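Side-chain contacts in aminotransferase, classes I and II (Silicibacter pomeroyi DSS-3, PDB 3H14), which probably uses pyridoxal 5'-phosphate to transfer the amino group of L-aspartate to 2-oxoglutarate, giving oxaloacetate and L-glutamate: residues R74-I77 with A78-Y81; R363-A366 with D367-G371. All coordinates share one frame; numbering follows the deposited sequence.

Interaction 1: R74-I77 with A78-Y81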
loop_
_atom_site.group_PDB
_atom_site.type_symbol
_atom_site.label_atom_id
_atom_site.label_comp_id
_atom_site.label_asym_id
_atom_site.label_seq_id
_atom_site.Cartn_x
_atom_site.Cartn_y
_atom_site.Cartn_z
ATOM N N ARG A 74 1.418 21.776 1.101
ATOM C CA ARG A 74 0.686 21.731 -0.181
ATOM C C ARG A 74 1.516 22.184 -1.374
ATOM O O ARG A 74 1.535 21.546 -2.412
ATOM C CB ARG A 74 -0.571 22.587 -0.093
ATOM C CG ARG A 74 -1.573 22.072 0.931
ATOM C CD ARG A 74 -2.733 23.033 1.094
ATOM N NE ARG A 74 -3.749 22.806 0.092
ATOM C CZ ARG A 74 -4.812 23.570 -0.111
ATOM N NH1 ARG A 74 -5.000 24.701 0.576
ATOM N NH2 ARG A 74 -5.675 23.215 -1.051
ATOM N N GLN A 75 2.189 23.314 -1.229
ATOM C CA GLN A 75 3.076 23.831 -2.257
ATOM C C GLN A 75 4.248 22.891 -2.545
ATOM O O GLN A 75 4.641 22.705 -3.703
ATOM C CB GLN A 75 3.598 25.211 -1.814
ATOM C CG GLN A 75 2.570 26.309 -2.004
ATOM C CD GLN A 75 2.774 27.527 -1.101
ATOM O OE1 GLN A 75 3.878 27.780 -0.599
ATOM N NE2 GLN A 75 1.700 28.290 -0.896
ATOM N N ARG A 76 4.817 22.309 -1.494
ATOM C CA ARG A 76 5.950 21.382 -1.675
ATOM C C ARG A 76 5.550 20.089 -2.382
ATOM O O ARG A 76 6.323 19.538 -3.158
ATOM C CB ARG A 76 6.617 21.034 -0.342
ATOM C CG ARG A 76 7.899 20.180 -0.456
ATOM C CD ARG A 76 9.006 20.895 -1.233
ATOM N NE ARG A 76 10.165 20.045 -1.474
ATOM C CZ ARG A 76 10.260 19.146 -2.449
ATOM N NH1 ARG A 76 9.251 18.928 -3.283
ATOM N NH2 ARG A 76 11.367 18.440 -2.586
ATOM N N ILE A 77 4.374 19.578 -2.058
ATOM C CA ILE A 77 3.832 18.414 -2.751
ATOM C C ILE A 77 3.600 18.728 -4.258
ATOM O O ILE A 77 4.005 17.950 -5.131
ATOM C CB ILE A 77 2.563 17.914 -2.053
ATOM C CG1 ILE A 77 2.910 17.312 -0.675
ATOM C CG2 ILE A 77 1.825 16.885 -2.913
ATOM C CD1 ILE A 77 1.717 17.185 0.287
ATOM N N ALA A 78 2.983 19.870 -4.543
ATOM C CA ALA A 78 2.770 20.320 -5.915
ATOM C C ALA A 78 4.077 20.315 -6.705
ATOM O O ALA A 78 4.123 19.825 -7.833
ATOM C CB ALA A 78 2.121 21.730 -5.932
ATOM N N ARG A 79 5.155 20.810 -6.088
ATOM C CA ARG A 79 6.495 20.774 -6.691
ATOM C C ARG A 79 6.958 19.331 -6.968
ATOM O O ARG A 79 7.580 19.053 -7.997
ATOM C CB ARG A 79 7.490 21.498 -5.775
ATOM C CG ARG A 79 8.940 21.532 -6.257
ATOM C CD ARG A 79 9.773 22.472 -5.382
ATOM N NE ARG A 79 11.031 21.857 -4.952
ATOM C CZ ARG A 79 11.746 22.260 -3.906
ATOM N NH1 ARG A 79 11.335 23.276 -3.145
ATOM N NH2 ARG A 79 12.873 21.620 -3.596
ATOM N N LEU A 80 6.659 18.411 -6.045
ATOM C CA LEU A 80 6.973 16.992 -6.256
ATOM C C LEU A 80 6.361 16.440 -7.561
ATOM O O LEU A 80 7.006 15.649 -8.272
ATOM C CB LEU A 80 6.553 16.155 -5.014
ATOM C CG LEU A 80 6.574 14.616 -5.109
ATOM C CD1 LEU A 80 6.892 13.960 -3.772
ATOM C CD2 LEU A 80 5.275 14.091 -5.636
ATOM N N TYR A 81 5.153 16.885 -7.906
ATOM C CA TYR A 81 4.479 16.390 -9.110
ATOM C C TYR A 81 5.191 16.831 -10.379
ATOM O O TYR A 81 5.250 16.070 -11.342
ATOM C CB TYR A 81 2.974 16.730 -9.110
ATOM C CG TYR A 81 2.179 15.764 -8.223
ATOM C CD1 TYR A 81 1.750 14.543 -8.711
ATOM C CD2 TYR A 81 1.932 16.049 -6.877
ATOM C CE1 TYR A 81 1.054 13.643 -7.921
ATOM C CE2 TYR A 81 1.237 15.144 -6.064
ATOM C CZ TYR A 81 0.806 13.933 -6.596
ATOM O OH TYR A 81 0.103 13.027 -5.809
#

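Interaction 2: R363-A366 with D367-G371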
loop_
_atom_site.group_PDB
_atom_site.type_symbol
_atom_site.label_atom_id
_atom_site.label_comp_id
_atom_site.label_asym_id
_atom_site.label_seq_id
_atom_site.Cartn_x
_atom_site.Cartn_y
_atom_site.Cartn_z
ATOM N N ARG A 363 13.057 -4.586 5.707
ATOM C CA ARG A 363 14.108 -4.537 6.738
ATOM C C ARG A 363 15.546 -4.393 6.205
ATOM O O ARG A 363 15.773 -4.361 4.992
ATOM C CB ARG A 363 13.976 -5.774 7.622
ATOM C CG ARG A 363 12.666 -5.869 8.448
ATOM C CD ARG A 363 12.681 -4.899 9.593
ATOM N NE ARG A 363 11.423 -4.782 10.334
ATOM C CZ ARG A 363 11.276 -5.071 11.629
ATOM N NH1 ARG A 363 12.297 -5.516 12.355
ATOM N NH2 ARG A 363 10.090 -4.921 12.208
ATOM N N ALA A 364 16.520 -4.265 7.117
ATOM C CA ALA A 364 17.934 -4.129 6.751
ATOM C C ALA A 364 18.398 -5.306 5.899
ATOM O O ALA A 364 17.879 -6.412 6.034
ATOM C CB ALA A 364 18.815 -4.057 8.039
ATOM N N THR A 365 19.405 -5.092 5.057
ATOM C CA THR A 365 19.875 -6.154 4.171
ATOM C C THR A 365 20.382 -7.360 4.951
ATOM O O THR A 365 20.138 -8.508 4.570
ATOM C CB THR A 365 20.924 -5.602 3.203
ATOM O OG1 THR A 365 20.313 -4.549 2.444
ATOM C CG2 THR A 365 21.490 -6.681 2.295
ATOM N N ALA A 366 21.051 -7.120 6.076
ATOM C CA ALA A 366 21.507 -8.241 6.939
ATOM C C ALA A 366 20.349 -9.111 7.459
ATOM O O ALA A 366 20.465 -10.343 7.581
ATOM C CB ALA A 366 22.323 -7.692 8.120
ATOM N N ASP A 367 19.235 -8.473 7.784
ATOM C CA ASP A 367 18.014 -9.205 8.194
ATOM C C ASP A 367 17.469 -10.078 7.027
ATOM O O ASP A 367 17.023 -11.182 7.240
ATOM C CB ASP A 367 16.898 -8.232 8.595
ATOM C CG ASP A 367 17.108 -7.614 9.954
ATOM O OD1 ASP A 367 18.278 -7.447 10.333
ATOM O OD2 ASP A 367 16.097 -7.286 10.621
ATOM N N ILE A 368 17.443 -9.524 5.820
ATOM C CA ILE A 368 16.971 -10.253 4.628
ATOM C C ILE A 368 17.918 -11.427 4.334
ATOM O O ILE A 368 17.472 -12.554 4.151
ATOM C CB ILE A 368 16.829 -9.306 3.406
ATOM C CG1 ILE A 368 15.712 -8.267 3.636
ATOM C CG2 ILE A 368 16.591 -10.069 2.111
ATOM C CD1 ILE A 368 14.567 -8.692 4.538
ATOM N N GLU A 369 19.226 -11.167 4.339
ATOM C CA GLU A 369 20.198 -12.242 4.188
ATOM C C GLU A 369 19.931 -13.334 5.203
ATOM O O GLU A 369 19.851 -14.499 4.852
ATOM C CB GLU A 369 21.627 -11.716 4.325
ATOM C CG GLU A 369 22.081 -10.885 3.141
ATOM C CD GLU A 369 23.506 -10.293 3.273
ATOM O OE1 GLU A 369 23.977 -10.048 4.421
ATOM O OE2 GLU A 369 24.134 -10.032 2.197
ATOM N N GLU A 370 19.793 -12.956 6.471
ATOM C CA GLU A 370 19.454 -13.901 7.528
ATOM C C GLU A 370 18.126 -14.631 7.309
ATOM O O GLU A 370 18.020 -15.863 7.533
ATOM C CB GLU A 370 19.449 -13.187 8.883
ATOM C CG GLU A 370 19.173 -14.074 10.100
ATOM C CD GLU A 370 20.277 -15.083 10.386
ATOM O OE1 GLU A 370 21.467 -14.767 10.139
ATOM O OE2 GLU A 370 19.945 -16.186 10.855
ATOM N N GLY A 371 17.109 -13.898 6.867
ATOM C CA GLY A 371 15.827 -14.519 6.595
ATOM C C GLY A 371 15.899 -15.589 5.513
ATOM O O GLY A 371 15.296 -16.657 5.633
#

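Interaction 1: R74-I77 with A78-Y81
Arg76 and Arg79 both set CG anti to the backbone N (chi1 -174° in Arg76), but Arg76 then bends at chi2 (62°) while Arg79 runs straight as far as CD, and these paths bring two guanidinium groups from successive turns of helix 71-85 face to face. The planes lie 9° apart, with centres 3.7 Å from each other. Arg76 NE sits over the middle of the Arg79 group, 3.6 Å from Arg79 CZ, whereas Arg79 CZ lies above the rim of the Arg76 group. A flat guanidinium suits such a stack because its N-H bonds point outward in its own plane, available to acids at the edges. Arg76 NE forms a salt bridge with Asp276, which Arg79 meets through a long, weak ion pair; Arg79 NE bridges to Glu83, and Arg76 NH2 hydrogen-bonds a glycerol probably taken up from the crystallisation liquor. Were Arg76 replaced by an alanine, Asp276 would probably keep just the weak pair to Arg79, whose guanidinium would lose its stacking partner though still held at NE by Glu83.

The next residue, Ile77, turns to another side of the helix, and its CG2 meets the edge of the Tyr81 ring one turn on, 3.6 Å from Tyr81 CE2. The branched isoleucine fills the apolar side toward strand 94-97, while Tyr81 packs beside it and hydrogen-bonds through OH to Trp241. The backbone keeps its i to i+4 bonds throughout, Ala78 N to Arg74 O at 3.1 Å.

Two positive groups thus come together, Arg76 NH2 3.7 Å from Arg79 NH2, where Asp276 and Glu83 supply negative charge, which probably makes the stack tolerable.

Interaction 2: R363-A366 with D367-G371
Arg363 and Ala364 approach in extended conformation, and at Ala364, the N-cap residue, the chain turns into helix 365-381, whose first rungs join Ile368 N to Ala364 O (3.1 Å) and Glu369 N to Thr365 O (2.8 Å, 178° at the hydrogen). Asp367 keeps CG beside its own backbone N (chi1 -76°), which tips the carboxylate back toward the start of the helix. Asp367 CB lies 3.9 Å from Arg363 CB, and Asp367 OD1 is 4.1 Å from Ala364 CB, a small methyl that lets the carboxylate fold back beside it.

Ile368 faces inward, its CG1 3.7 Å from Ala364 O, and its branched side chain packs on Met36 and Asn291. Thr365 lies against helix 278-302, where its OG1 hydrogen-bonds to Asn291. Glu369 follows one turn later, its CG 3.4 Å from Thr365 O, while Glu370 turns away to a salt bridge with Arg374.

Arg363 NH1 stays 4.5 Å from Asp367 OD2, too far for a salt bridge, and Asp367 OD1 has a long, weak ion pair with Arg32, so both attractions are probably modest. An acid in the first turn is nevertheless well placed, since its negative charge would probably interact favourably with the positive end of the helix dipole.

Interactions 1 and 2 lie far apart in the fold, their centres about 34 Å from each other and their nearest atoms about 22 Å, without touching. Interaction 1 comes first in sequence, on helix 71-85 beside strands 94-97 and 240-243, at one side of the seven-stranded sheet of the large, cofactor-binding domain of this aminotransferase family. Interaction 2 comes much later, where strand 356-360 of the four-stranded sheet gives way to the last helix, 365-381, in what corresponds to the small domain. Each contact thus belongs to the local packing of a different lobe. Asp276, the salt-bridge partner of Arg76, comes just before helix 278-302, which packs against 365-381, so the chain there runs from one contact's surroundings to the other's.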